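Local coordinates for protein cellulase (Bacillus sp. BG-CS10, PDB 5E09) that probably hydrolyses internal beta-1,4-glucosidic bonds of cellulose, as a family 5 glycoside hydrolase with a carbohydrate-binding module appended to its catalytic barrel, at residues T460-Y465 against W476-E481; V464-E469 against D509-F514; N368-L373 against I415-N420; A341-N346 against I361-H366; P150-D155 against P193-A198. All coordinates share one frame; numbering follows the deposited sequence.

How the interactions relate
The five contacts sample three successive modules. Interaction 5 comes first, joining two loops that follow neighbouring strands of the catalytic barrel. Interactions 4 and 3 belong to the X2 module; their centres lie 11 Å apart and they touch where Phe419 of interaction 3 meets Ala341 and Leu365 of interaction 4, which flank strands of the other sheet. Interactions 1 and 2, 8 Å between centres, share strand 458-465, paired with 479-480 in one and 509-516 in the other. The centres of interactions 3 and 5 are about 45 Å apart; each contact ties parts of its own module, while neighbours of interactions 1 and 4 also reach the catalytic domain, consistent with a trimodular cellulase.

Interaction 1. Residues T460-Y465 against W476-E481; sequences TMEAVY and WTSFKE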
# COMPACT_ATOMS: atom_id res chain seq x y z
N THR A 460 19.23 -2.50 -1.22
CA THR A 460 19.34 -1.13 -0.76
C THR A 460 20.74 -0.54 -0.99
O THR A 460 21.59 -1.20 -1.57
CB THR A 460 18.99 -1.01 0.74
OG1 THR A 460 19.04 0.36 1.14
CG2 THR A 460 19.94 -1.83 1.60
N MSE A 461 20.95 0.69 -0.55
CA MSE A 461 22.20 1.41 -0.81
C MSE A 461 22.59 2.31 0.36
O MSE A 461 21.78 3.11 0.83
CB MSE A 461 22.08 2.26 -2.10
CG MSE A 461 23.34 3.07 -2.41
SE MSE A 461 23.17 4.45 -3.80
CE MSE A 461 22.26 5.84 -2.80
N GLU A 462 23.82 2.17 0.82
CA GLU A 462 24.37 3.09 1.81
C GLU A 462 25.18 4.19 1.15
O GLU A 462 25.81 3.96 0.12
CB GLU A 462 25.24 2.35 2.83
CG GLU A 462 24.48 1.54 3.84
CD GLU A 462 25.40 0.90 4.87
OE1 GLU A 462 26.01 -0.15 4.55
OE2 GLU A 462 25.53 1.45 5.98
N ALA A 463 25.17 5.37 1.75
CA ALA A 463 25.97 6.49 1.27
C ALA A 463 26.62 7.20 2.44
O ALA A 463 25.93 7.76 3.29
CB ALA A 463 25.11 7.45 0.48
N VAL A 464 27.95 7.17 2.52
CA VAL A 464 28.65 7.91 3.56
C VAL A 464 29.76 8.74 2.95
O VAL A 464 30.29 8.38 1.91
CB VAL A 464 29.26 6.99 4.64
CG1 VAL A 464 28.16 6.24 5.39
CG2 VAL A 464 30.25 6.03 4.02
N TYR A 465 30.11 9.86 3.56
CA TYR A 465 31.23 10.63 3.06
C TYR A 465 32.53 9.93 3.39
O TYR A 465 32.55 9.00 4.21
CB TYR A 465 31.23 12.05 3.64
CG TYR A 465 30.11 12.90 3.11
CD1 TYR A 465 30.08 13.28 1.78
CD2 TYR A 465 29.08 13.31 3.94
CE1 TYR A 465 29.04 14.06 1.29
CE2 TYR A 465 28.06 14.09 3.47
CZ TYR A 465 28.04 14.46 2.15
OH TYR A 465 27.01 15.24 1.68
N TRP A 476 20.02 11.10 8.92
CA TRP A 476 20.08 10.35 10.17
C TRP A 476 20.44 8.87 9.98
O TRP A 476 20.62 8.15 10.96
CB TRP A 476 18.76 10.48 10.91
CG TRP A 476 17.57 10.21 10.05
CD1 TRP A 476 16.91 11.10 9.26
CD2 TRP A 476 16.88 8.95 9.91
NE1 TRP A 476 15.86 10.47 8.62
CE2 TRP A 476 15.83 9.17 9.00
CE3 TRP A 476 17.07 7.68 10.46
CZ2 TRP A 476 14.95 8.14 8.63
CZ3 TRP A 476 16.20 6.67 10.09
CH2 TRP A 476 15.15 6.91 9.18
N THR A 477 20.53 8.43 8.73
CA THR A 477 20.88 7.04 8.45
C THR A 477 21.72 6.93 7.18
O THR A 477 21.65 7.79 6.30
CB THR A 477 19.61 6.15 8.31
OG1 THR A 477 19.99 4.83 7.91
CG2 THR A 477 18.64 6.74 7.29
N SER A 478 22.53 5.88 7.10
CA SER A 478 23.38 5.66 5.93
C SER A 478 22.60 5.01 4.79
O SER A 478 22.98 5.14 3.62
CB SER A 478 24.58 4.79 6.31
OG SER A 478 24.15 3.55 6.83
N PHE A 479 21.52 4.32 5.13
CA PHE A 479 20.70 3.62 4.13
C PHE A 479 19.73 4.55 3.44
O PHE A 479 18.79 5.04 4.05
CB PHE A 479 19.94 2.47 4.79
CG PHE A 479 20.83 1.35 5.26
CD1 PHE A 479 21.16 0.32 4.40
CD2 PHE A 479 21.35 1.35 6.54
CE1 PHE A 479 21.99 -0.71 4.82
CE2 PHE A 479 22.18 0.33 6.97
CZ PHE A 479 22.51 -0.70 6.11
N LYS A 480 19.95 4.78 2.15
CA LYS A 480 19.13 5.72 1.39
C LYS A 480 17.84 5.08 0.87
O LYS A 480 17.77 3.87 0.65
CB LYS A 480 19.94 6.29 0.22
CG LYS A 480 21.23 6.98 0.66
CD LYS A 480 20.96 8.20 1.55
CE LYS A 480 21.40 7.95 2.98
NZ LYS A 480 21.12 9.11 3.87
N GLU A 481 16.82 5.92 0.70
CA GLU A 481 15.49 5.48 0.32
C GLU A 481 15.43 4.99 -1.12
O GLU A 481 15.82 5.71 -2.05
CB GLU A 481 14.49 6.62 0.52
CG GLU A 481 13.09 6.35 -0.04
CD GLU A 481 12.11 7.47 0.28
OE1 GLU A 481 12.56 8.54 0.76
OE2 GLU A 481 10.89 7.29 0.05
O HOH W 1 16.80 1.25 0.18
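Glu462 lays its side chain along the ring of Phe479, with CG over one face, 3.6 Å from the ring centroid, in a CH-pi contact. CG is anti to the carbonyl carbon (chi1 -75°) and the chain runs on extended, which carries the carboxylate across the ring with the two planes only 3° apart. There Glu462 OE2 accepts a hydrogen bond from Ser478 OG at 2.7 Å through its anti lone pair. Thr460 CG2 comes in at the ring edge, 3.7 Å from Phe479 CD1. On the other face of the sheet CE of Met461, a selenomethionine, meets Lys480 CG at 3.8 Å. Backbone bonds from Lys480 N to Met461 O (2.8 Å) and from Ala463 N to Ser478 O (2.9 Å) flank the antiparallel, non-hydrogen-bonded pair Glu462-Phe479; the short, weakly bonded strand 479-480 is an outermost strand of the sheet of the C-terminal carbohydrate-binding domain. A water lies within hydrogen-bonding distance of Thr460 OG1 and Lys480 O. Further out, His515 is hydrogen-bonded to Glu462 OE1 and its ring meets that of Phe479. With an alanine at Glu462, Ser478 OG and His515 would probably both lose their carboxylate partner, and the ring face of Phe479 its cover from CG. Thr477 OG1 accepts from Phe479 N in an ST turn, and Lys480 folds back to give NZ to Thr477 O at 2.8 Å, as well as to Pro473 O and Ala471 O.

Interaction 2. Residues V464-E469 against D509-F514; sequences VYANGE and DIHLTF
Tyr465 and Ile510 lie side by side and point the same way, Tyr465 CE1 resting 4.0 Å from Ile510 CG1. The tyrosine CG is anti to the carbonyl carbon (chi1 -70°), which stands the ring up beside the neighbouring strand with Asp509 O at its edge, 3.7 Å from Tyr465 CD1. On the other face of the sheet His511 turns its imidazole toward the start of the turn, where CE1 approaches Ala466 CA to 3.7 Å. Val464 CG2 slants across His511 CB at 4.0 Å, while Ala466 CB also meets Asp509 CB. Replacing His511 by an alanine is likely to strip Ala466 of the imidazole packed against its CA and CB, leaving a gap at the turn. In the backbone, Val464 and His511 form an antiparallel hydrogen-bonded pair, with Val464 N to His511 O at 2.9 Å and His511 N to Val464 O at 2.8 Å. The next bond, from Ala466 N to Asp509 O, is weak at 3.2 Å, where strand 458-465 gives way to a type I turn, Tyr465 to Gly468. Asn467 OD1 accepts from Glu469 N in an Asx turn within the chain reversal. Strand 509-516 lies between 458-465 and 521-529, and Asp509 OD1 reaches Ser527 on the latter; Arg506, just before this strand, holds Tyr465 OH through its backbone N and meets the ring in a cation-pi contact.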
# COMPACT_ATOMS: atom_id res chain seq x y z
N VAL A 464 27.95 7.17 2.52
CA VAL A 464 28.65 7.91 3.56
C VAL A 464 29.76 8.74 2.95
O VAL A 464 30.29 8.38 1.91
CB VAL A 464 29.26 6.99 4.64
CG1 VAL A 464 28.16 6.24 5.39
CG2 VAL A 464 30.25 6.03 4.02
N TYR A 465 30.11 9.86 3.56
CA TYR A 465 31.23 10.63 3.06
C TYR A 465 32.53 9.93 3.39
O TYR A 465 32.55 9.00 4.21
CB TYR A 465 31.23 12.05 3.64
CG TYR A 465 30.11 12.90 3.11
CD1 TYR A 465 30.08 13.28 1.78
CD2 TYR A 465 29.08 13.31 3.94
CE1 TYR A 465 29.04 14.06 1.29
CE2 TYR A 465 28.06 14.09 3.47
CZ TYR A 465 28.04 14.46 2.15
OH TYR A 465 27.01 15.24 1.68
N ALA A 466 33.62 10.36 2.75
CA ALA A 466 34.92 9.75 2.94
C ALA A 466 35.35 9.75 4.41
O ALA A 466 36.13 8.91 4.84
CB ALA A 466 35.97 10.45 2.09
N ASN A 467 34.81 10.70 5.18
CA ASN A 467 35.12 10.78 6.61
C ASN A 467 34.23 9.87 7.47
O ASN A 467 34.43 9.78 8.68
CB ASN A 467 35.03 12.23 7.10
CG ASN A 467 33.62 12.80 7.01
OD1 ASN A 467 32.68 12.12 6.59
ND2 ASN A 467 33.47 14.05 7.42
N GLY A 468 33.25 9.22 6.85
CA GLY A 468 32.37 8.29 7.56
C GLY A 468 31.02 8.87 7.94
O GLY A 468 30.17 8.17 8.48
N GLU A 469 30.81 10.14 7.65
CA GLU A 469 29.56 10.83 7.95
C GLU A 469 28.47 10.51 6.92
O GLU A 469 28.75 10.37 5.72
CB GLU A 469 29.83 12.33 8.02
CG GLU A 469 28.62 13.24 8.09
CD GLU A 469 29.03 14.71 8.19
OE1 GLU A 469 30.22 14.97 8.50
OE2 GLU A 469 28.18 15.59 7.96
N ASP A 509 34.11 13.16 -1.71
CA ASP A 509 34.05 11.75 -2.06
C ASP A 509 32.89 11.13 -1.30
O ASP A 509 32.70 11.39 -0.11
CB ASP A 509 35.36 11.04 -1.73
CG ASP A 509 36.37 11.17 -2.84
OD1 ASP A 509 36.15 12.00 -3.74
OD2 ASP A 509 37.39 10.45 -2.81
N ILE A 510 32.10 10.33 -2.00
CA ILE A 510 30.97 9.64 -1.41
C ILE A 510 31.15 8.14 -1.63
O ILE A 510 31.24 7.68 -2.76
CB ILE A 510 29.64 10.11 -2.01
CG1 ILE A 510 29.50 11.62 -1.87
CG2 ILE A 510 28.47 9.40 -1.34
CD1 ILE A 510 28.59 12.26 -2.90
N HIS A 511 31.23 7.39 -0.54
CA HIS A 511 31.30 5.94 -0.60
C HIS A 511 29.89 5.35 -0.59
O HIS A 511 29.14 5.53 0.38
CB HIS A 511 32.13 5.39 0.56
CG HIS A 511 33.58 5.75 0.48
ND1 HIS A 511 34.03 7.05 0.57
CD2 HIS A 511 34.69 4.99 0.32
CE1 HIS A 511 35.35 7.07 0.47
NE2 HIS A 511 35.77 5.83 0.32
N LEU A 512 29.54 4.68 -1.68
CA LEU A 512 28.29 3.95 -1.79
C LEU A 512 28.52 2.47 -1.55
O LEU A 512 29.50 1.88 -2.03
CB LEU A 512 27.64 4.15 -3.17
CG LEU A 512 27.48 5.56 -3.74
CD1 LEU A 512 26.94 5.51 -5.16
CD2 LEU A 512 26.60 6.43 -2.86
N THR A 513 27.61 1.86 -0.80
CA THR A 513 27.62 0.42 -0.58
C THR A 513 26.30 -0.17 -1.03
O THR A 513 25.29 0.05 -0.38
CB THR A 513 27.84 0.07 0.91
OG1 THR A 513 29.01 0.74 1.39
CG2 THR A 513 27.98 -1.44 1.09
N PHE A 514 26.30 -0.90 -2.13
CA PHE A 514 25.07 -1.56 -2.57
C PHE A 514 24.89 -2.93 -1.91
O PHE A 514 25.77 -3.79 -1.99
CB PHE A 514 25.05 -1.69 -4.09
CG PHE A 514 24.97 -0.37 -4.81
CD1 PHE A 514 23.75 0.22 -5.07
CD2 PHE A 514 26.13 0.29 -5.21
CE1 PHE A 514 23.66 1.43 -5.73
CE2 PHE A 514 26.06 1.51 -5.87
CZ PHE A 514 24.82 2.08 -6.13

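Interaction 3. Residues N368-L373 against I415-N420; sequences NELTGL and ITAQFN
Thr371 and Gly372 both face Gln418, the signature of a classic beta bulge in two strands that run antiparallel, their axes 152° apart and 4.5 Å at closest approach. Thr371 N donates to Gln418 O at 2.8 Å in an almost straight bond (177°), and Gln418 N returns a bond to Gly372 O at 2.9 Å. The hydroxyl of Thr371 adds a weak bond to the same Gln418 O. Beyond the bulge the pairing goes on with a side chain in the role of a backbone carbonyl: Asn420 N gives to Glu369 O at 2.8 Å, while Asn420 OD1 takes Glu369 N at 2.7 Å, the donor standing above the amide plane. With chi1 at 56°, Asn420 CG sits between its own N and carbonyl carbon, which folds the amide back over Glu369. Leu370 turns CD1 over one face of the Phe419 ring, a CH-pi contact 4.2 Å from the centroid, and Glu369 O lies at the ring edge. Further along, Leu373 places CD2 3.7 Å from Ala417 CB and CD1 4.0 Å from Ile415 CG2. Gln418 OE1 lies close to where a CB on Gly372 would point. Leu373 also meets Leu393 and Met395, and Leu370 meets Leu388, so this apolar side faces the second sheet of the X2 domain, consistent with a two-sheet beta sandwich. The chemistry thus divides: an apolar surface is turned to the core, while at the end of the paired region an asparagine amide keeps Glu369 N supplied with an acceptor.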
# COMPACT_ATOMS: atom_id res chain seq x y z
N ASN A 368 0.14 -24.23 9.08
CA ASN A 368 -0.14 -25.07 7.92
C ASN A 368 0.87 -26.20 7.81
O ASN A 368 1.79 -26.29 8.61
CB ASN A 368 -0.14 -24.24 6.64
CG ASN A 368 -1.27 -23.24 6.59
OD1 ASN A 368 -2.36 -23.50 7.10
ND2 ASN A 368 -1.01 -22.08 5.99
N GLU A 369 0.68 -27.05 6.81
CA GLU A 369 1.58 -28.17 6.56
C GLU A 369 1.99 -28.22 5.10
O GLU A 369 1.16 -28.02 4.21
CB GLU A 369 0.90 -29.49 6.96
CG GLU A 369 0.37 -29.55 8.39
CD GLU A 369 1.48 -29.67 9.42
OE1 GLU A 369 2.66 -29.83 9.05
OE2 GLU A 369 1.16 -29.57 10.63
N LEU A 370 3.27 -28.47 4.85
CA LEU A 370 3.75 -28.69 3.49
C LEU A 370 3.21 -30.01 2.97
O LEU A 370 3.24 -31.01 3.69
CB LEU A 370 5.28 -28.69 3.45
CG LEU A 370 5.92 -28.86 2.07
CD1 LEU A 370 5.79 -27.59 1.24
CD2 LEU A 370 7.38 -29.28 2.20
N THR A 371 2.71 -30.02 1.74
CA THR A 371 2.19 -31.26 1.15
C THR A 371 2.91 -31.67 -0.14
O THR A 371 2.77 -32.81 -0.59
CB THR A 371 0.69 -31.15 0.85
OG1 THR A 371 0.46 -30.08 -0.08
CG2 THR A 371 -0.09 -30.89 2.13
N GLY A 372 3.67 -30.76 -0.74
CA GLY A 372 4.44 -31.08 -1.92
C GLY A 372 5.19 -29.90 -2.54
O GLY A 372 5.00 -28.75 -2.14
N LEU A 373 6.06 -30.21 -3.50
CA LEU A 373 6.71 -29.21 -4.34
C LEU A 373 6.40 -29.50 -5.80
O LEU A 373 6.22 -30.66 -6.18
CB LEU A 373 8.23 -29.18 -4.14
CG LEU A 373 8.80 -28.86 -2.76
CD1 LEU A 373 10.31 -28.70 -2.83
CD2 LEU A 373 8.15 -27.61 -2.18
N ILE A 415 10.21 -22.98 -8.11
CA ILE A 415 9.78 -24.11 -7.29
C ILE A 415 8.60 -23.71 -6.44
O ILE A 415 8.71 -22.83 -5.58
CB ILE A 415 10.92 -24.61 -6.39
CG1 ILE A 415 12.17 -24.91 -7.21
CG2 ILE A 415 10.47 -25.84 -5.60
CD1 ILE A 415 13.39 -25.25 -6.38
N THR A 416 7.46 -24.36 -6.67
CA THR A 416 6.21 -24.05 -6.00
C THR A 416 5.96 -24.95 -4.79
O THR A 416 5.80 -26.16 -4.94
CB THR A 416 5.02 -24.17 -6.97
OG1 THR A 416 5.25 -23.35 -8.13
CG2 THR A 416 3.72 -23.77 -6.29
N ALA A 417 5.94 -24.36 -3.60
CA ALA A 417 5.61 -25.09 -2.39
C ALA A 417 4.11 -25.06 -2.16
O ALA A 417 3.48 -24.00 -2.18
CB ALA A 417 6.35 -24.51 -1.19
N GLN A 418 3.56 -26.25 -1.93
CA GLN A 418 2.13 -26.45 -1.75
C GLN A 418 1.84 -26.85 -0.31
O GLN A 418 2.62 -27.57 0.31
CB GLN A 418 1.61 -27.51 -2.70
CG GLN A 418 2.02 -27.30 -4.15
CD GLN A 418 1.69 -28.48 -5.03
OE1 GLN A 418 2.06 -29.63 -4.74
NE2 GLN A 418 0.98 -28.22 -6.13
N PHE A 419 0.72 -26.38 0.21
CA PHE A 419 0.39 -26.57 1.61
C PHE A 419 -1.04 -27.05 1.77
O PHE A 419 -1.86 -26.90 0.86
CB PHE A 419 0.61 -25.26 2.38
CG PHE A 419 2.03 -24.76 2.32
CD1 PHE A 419 2.43 -23.91 1.31
CD2 PHE A 419 2.96 -25.16 3.26
CE1 PHE A 419 3.74 -23.46 1.24
CE2 PHE A 419 4.28 -24.72 3.20
CZ PHE A 419 4.67 -23.87 2.19
N ASN A 420 -1.34 -27.65 2.92
CA ASN A 420 -2.67 -28.18 3.15
C ASN A 420 -3.71 -27.07 3.16
O ASN A 420 -4.88 -27.30 2.85
CB ASN A 420 -2.73 -28.99 4.46
CG ASN A 420 -2.28 -28.19 5.67
OD1 ASN A 420 -1.65 -27.15 5.54
ND2 ASN A 420 -2.60 -28.70 6.86

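Interaction 4. Residues A341-N346 against I361-H366; sequences ATAESN and IQLHLH
Thr342 pushes its hydroxyl into the notch between two imidazoles, OG1 lying 3.3 Å from His364 CD2 and 3.3 Å from His366 CE1. It is chi1 of 62° that tucks OG1 between the backbone N and carbonyl carbon and so aims it at this notch. OG1 meets the His364 ring in its plane, at the edge. His366 in turn has the carbonyl O of His364 over one ring face, and its ND1 is hydrogen-bonded to Ser340 O. On the other side of the sheet the small Ala343 fills a shallow hollow, its CB 3.9 Å from Leu363 CD1 and 4.3 Å from Ile361 CG2. Thr342 and His364 are an antiparallel hydrogen-bonded pair, one bond each way, at the edge of a sheet in the X2 domain; Ala341 and Leu365 both touch Phe419 of the facing sheet. Past the pair, Glu344 holds both the backbone N and O of Gln362: Glu344 N donates to Gln362 O at 2.9 Å, and Glu344 OE2 accepts from Gln362 N at 3.0 Å, met from above the carboxylate plane. A charged acceptor thus takes over where strand pairing stops, and its negative charge probably strengthens the bond from Gln362 N.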
# COMPACT_ATOMS: atom_id res chain seq x y z
N ALA A 341 1.37 -20.24 4.62
CA ALA A 341 2.76 -20.46 4.98
C ALA A 341 3.63 -19.53 4.14
O ALA A 341 3.28 -19.19 3.00
CB ALA A 341 3.16 -21.91 4.78
N THR A 342 4.75 -19.11 4.71
CA THR A 342 5.71 -18.30 3.97
C THR A 342 7.08 -18.92 4.20
O THR A 342 7.18 -20.01 4.76
CB THR A 342 5.68 -16.82 4.42
OG1 THR A 342 6.06 -16.73 5.80
CG2 THR A 342 4.29 -16.22 4.26
N ALA A 343 8.12 -18.24 3.75
CA ALA A 343 9.49 -18.66 4.02
C ALA A 343 10.36 -17.43 4.25
O ALA A 343 9.93 -16.31 3.99
CB ALA A 343 10.03 -19.51 2.88
N GLU A 344 11.58 -17.64 4.73
CA GLU A 344 12.49 -16.55 5.05
C GLU A 344 12.81 -15.70 3.82
O GLU A 344 13.23 -14.55 3.94
CB GLU A 344 13.79 -17.09 5.65
CG GLU A 344 14.53 -18.06 4.73
CD GLU A 344 15.79 -18.62 5.37
OE1 GLU A 344 16.31 -18.00 6.32
OE2 GLU A 344 16.27 -19.68 4.90
N SER A 345 12.59 -16.27 2.64
CA SER A 345 12.86 -15.60 1.38
C SER A 345 12.08 -16.28 0.26
O SER A 345 11.74 -17.46 0.36
CB SER A 345 14.36 -15.61 1.08
OG SER A 345 14.61 -15.28 -0.27
N ASN A 346 11.78 -15.54 -0.81
CA ASN A 346 11.14 -16.15 -1.97
C ASN A 346 12.19 -16.45 -3.03
O ASN A 346 11.88 -16.79 -4.17
CB ASN A 346 10.04 -15.25 -2.54
CG ASN A 346 10.60 -14.08 -3.33
OD1 ASN A 346 11.54 -13.42 -2.90
ND2 ASN A 346 10.03 -13.83 -4.49
N ILE A 361 16.27 -24.09 3.65
CA ILE A 361 15.34 -22.97 3.52
C ILE A 361 14.36 -22.98 4.69
O ILE A 361 13.63 -23.95 4.89
CB ILE A 361 14.53 -23.04 2.21
CG1 ILE A 361 15.44 -23.08 0.98
CG2 ILE A 361 13.57 -21.86 2.12
CD1 ILE A 361 14.78 -23.70 -0.22
N GLN A 362 14.34 -21.89 5.44
CA GLN A 362 13.47 -21.81 6.61
C GLN A 362 12.04 -21.46 6.19
O GLN A 362 11.79 -20.40 5.61
CB GLN A 362 14.01 -20.79 7.61
CG GLN A 362 13.16 -20.61 8.86
CD GLN A 362 13.14 -21.85 9.74
OE1 GLN A 362 12.07 -22.36 10.08
NE2 GLN A 362 14.32 -22.34 10.11
N LEU A 363 11.12 -22.37 6.46
CA LEU A 363 9.70 -22.14 6.20
C LEU A 363 9.05 -21.52 7.43
O LEU A 363 9.48 -21.76 8.55
CB LEU A 363 9.01 -23.46 5.85
CG LEU A 363 8.73 -23.81 4.39
CD1 LEU A 363 9.87 -23.39 3.46
CD2 LEU A 363 8.44 -25.30 4.27
N HIS A 364 8.03 -20.69 7.20
CA HIS A 364 7.16 -20.22 8.27
C HIS A 364 5.78 -20.79 8.02
O HIS A 364 5.01 -20.23 7.24
CB HIS A 364 7.08 -18.69 8.33
CG HIS A 364 8.41 -18.01 8.32
ND1 HIS A 364 9.44 -18.37 9.17
CD2 HIS A 364 8.88 -16.98 7.58
CE1 HIS A 364 10.49 -17.59 8.94
NE2 HIS A 364 10.17 -16.74 7.98
N LEU A 365 5.48 -21.91 8.66
CA LEU A 365 4.30 -22.69 8.31
C LEU A 365 3.00 -22.00 8.72
O LEU A 365 1.96 -22.20 8.08
CB LEU A 365 4.39 -24.08 8.93
CG LEU A 365 5.49 -24.96 8.32
CD1 LEU A 365 5.60 -26.27 9.07
CD2 LEU A 365 5.23 -25.20 6.84
N HIS A 366 3.06 -21.20 9.78
CA HIS A 366 1.89 -20.47 10.28
C HIS A 366 0.70 -21.40 10.51
O HIS A 366 -0.44 -21.07 10.17
CB HIS A 366 1.49 -19.35 9.31
CG HIS A 366 2.53 -18.28 9.14
ND1 HIS A 366 2.72 -17.60 7.96
CD2 HIS A 366 3.42 -17.77 10.02
CE1 HIS A 366 3.69 -16.72 8.11
NE2 HIS A 366 4.13 -16.80 9.35

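Interaction 5. Residues P150-D155 against P193-A198; sequences PRFTRD and PTLETA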
# COMPACT_ATOMS: atom_id res chain seq x y z
N PRO A 150 -8.57 14.03 7.18
CA PRO A 150 -8.68 15.44 7.60
C PRO A 150 -7.38 15.97 8.20
O PRO A 150 -6.82 15.35 9.10
CB PRO A 150 -9.79 15.42 8.66
CG PRO A 150 -10.50 14.13 8.46
CD PRO A 150 -9.48 13.17 7.96
N ARG A 151 -6.92 17.11 7.69
CA ARG A 151 -5.75 17.77 8.23
C ARG A 151 -6.01 19.28 8.19
O ARG A 151 -6.78 19.75 7.37
CB ARG A 151 -4.50 17.39 7.43
CG ARG A 151 -3.17 17.68 8.12
CD ARG A 151 -1.99 17.42 7.18
NE ARG A 151 -2.41 16.67 6.01
CZ ARG A 151 -2.31 17.11 4.76
NH1 ARG A 151 -1.77 18.30 4.51
NH2 ARG A 151 -2.72 16.35 3.76
N PHE A 152 -5.39 20.04 9.09
CA PHE A 152 -5.62 21.48 9.10
C PHE A 152 -4.32 22.25 9.24
O PHE A 152 -3.29 21.68 9.60
CB PHE A 152 -6.59 21.86 10.22
CG PHE A 152 -7.90 21.15 10.13
CD1 PHE A 152 -8.91 21.63 9.32
CD2 PHE A 152 -8.11 19.97 10.84
CE1 PHE A 152 -10.12 20.96 9.23
CE2 PHE A 152 -9.32 19.31 10.75
CZ PHE A 152 -10.32 19.80 9.95
N THR A 153 -4.40 23.54 8.93
CA THR A 153 -3.24 24.42 8.90
C THR A 153 -2.44 24.35 10.18
O THR A 153 -2.96 24.55 11.28
CB THR A 153 -3.64 25.89 8.66
OG1 THR A 153 -4.61 25.96 7.61
CG2 THR A 153 -2.41 26.70 8.26
N ARG A 154 -1.15 24.09 10.01
CA ARG A 154 -0.24 23.87 11.13
C ARG A 154 0.36 25.17 11.66
O ARG A 154 0.80 26.02 10.88
CB ARG A 154 0.84 22.90 10.67
CG ARG A 154 2.25 23.13 11.14
CD ARG A 154 3.13 22.10 10.45
NE ARG A 154 4.51 22.09 10.89
CZ ARG A 154 5.31 21.03 10.75
NH1 ARG A 154 4.84 19.92 10.20
NH2 ARG A 154 6.57 21.08 11.17
N ASP A 155 0.34 25.33 12.98
CA ASP A 155 0.96 26.47 13.66
C ASP A 155 1.97 25.95 14.67
O ASP A 155 3.16 26.24 14.59
CB ASP A 155 -0.08 27.35 14.36
CG ASP A 155 -1.18 27.82 13.43
OD1 ASP A 155 -0.97 27.82 12.20
OD2 ASP A 155 -2.26 28.21 13.94
N PRO A 193 -13.92 9.70 10.13
CA PRO A 193 -12.47 9.54 10.26
C PRO A 193 -11.88 10.10 11.56
O PRO A 193 -12.40 11.07 12.10
CB PRO A 193 -11.94 10.32 9.06
CG PRO A 193 -12.94 11.44 8.91
CD PRO A 193 -14.27 10.89 9.34
N THR A 194 -10.81 9.47 12.04
CA THR A 194 -9.94 10.11 13.00
C THR A 194 -9.21 11.23 12.26
O THR A 194 -9.22 11.27 11.03
CB THR A 194 -8.91 9.14 13.61
OG1 THR A 194 -8.18 8.49 12.56
CG2 THR A 194 -9.60 8.08 14.46
N LEU A 195 -8.59 12.13 13.01
CA LEU A 195 -7.74 13.16 12.43
C LEU A 195 -6.61 12.53 11.62
O LEU A 195 -5.88 11.68 12.14
CB LEU A 195 -7.17 14.06 13.54
CG LEU A 195 -6.48 15.35 13.08
CD1 LEU A 195 -7.46 16.26 12.35
CD2 LEU A 195 -5.88 16.07 14.28
N GLU A 196 -6.50 12.93 10.35
CA GLU A 196 -5.50 12.39 9.42
C GLU A 196 -5.69 10.90 9.16
O GLU A 196 -4.76 10.23 8.69
CB GLU A 196 -4.08 12.66 9.93
CG GLU A 196 -3.62 14.09 9.80
CD GLU A 196 -2.32 14.36 10.54
OE1 GLU A 196 -1.84 13.44 11.24
OE2 GLU A 196 -1.78 15.48 10.42
N THR A 197 -6.88 10.39 9.47
CA THR A 197 -7.16 8.95 9.54
C THR A 197 -6.03 8.16 10.20
O THR A 197 -5.72 7.05 9.79
CB THR A 197 -7.43 8.33 8.14
OG1 THR A 197 -6.27 8.48 7.31
CG2 THR A 197 -8.64 8.99 7.48
N ALA A 198 -5.42 8.75 11.23
CA ALA A 198 -4.30 8.11 11.93
C ALA A 198 -4.80 7.34 13.16
O ALA A 198 -5.97 7.39 13.50
CB ALA A 198 -3.27 9.14 12.33
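In the tight part of the contact, Pro150 wedges its ring against the start of the 193-198 loop, CG 3.7 Å from Pro193 CG and CD 3.6 Å from Thr194 O. Pro150 O accepts from Glu196 N at 2.7 Å, in the carbonyl plane though with a bent N-H angle of 132°. Leu195, its CG anti to the backbone N (chi1 -169°), brings CD1 to 3.4 Å from that same Pro150 O and to 3.9 Å from Phe152 CE2, at the ring edge. Toward the partly exposed side the packing thins. Arg151 and Glu196 meet through Arg151 CG and Glu196 OE2, yet the guanidinium stays apart from the carboxylate, with NE 4.6 Å from OE2, so any attraction between them probably acts at longer range; the carboxylate of Glu158 lies close to that of Glu196. Pro150 follows Glu149 in the Asn-Glu-Pro sequence characteristic of family 5, where the glutamate serves as the acid/base in relatives, and the contact therefore probably lies beside the active-site end of the barrel. The two loops follow the adjacent barrel strands 142-145 and 190-193; helix 161-181 packs on Pro150, Phe152 and Pro193, while helix 201-214 meets Thr194 and Leu195.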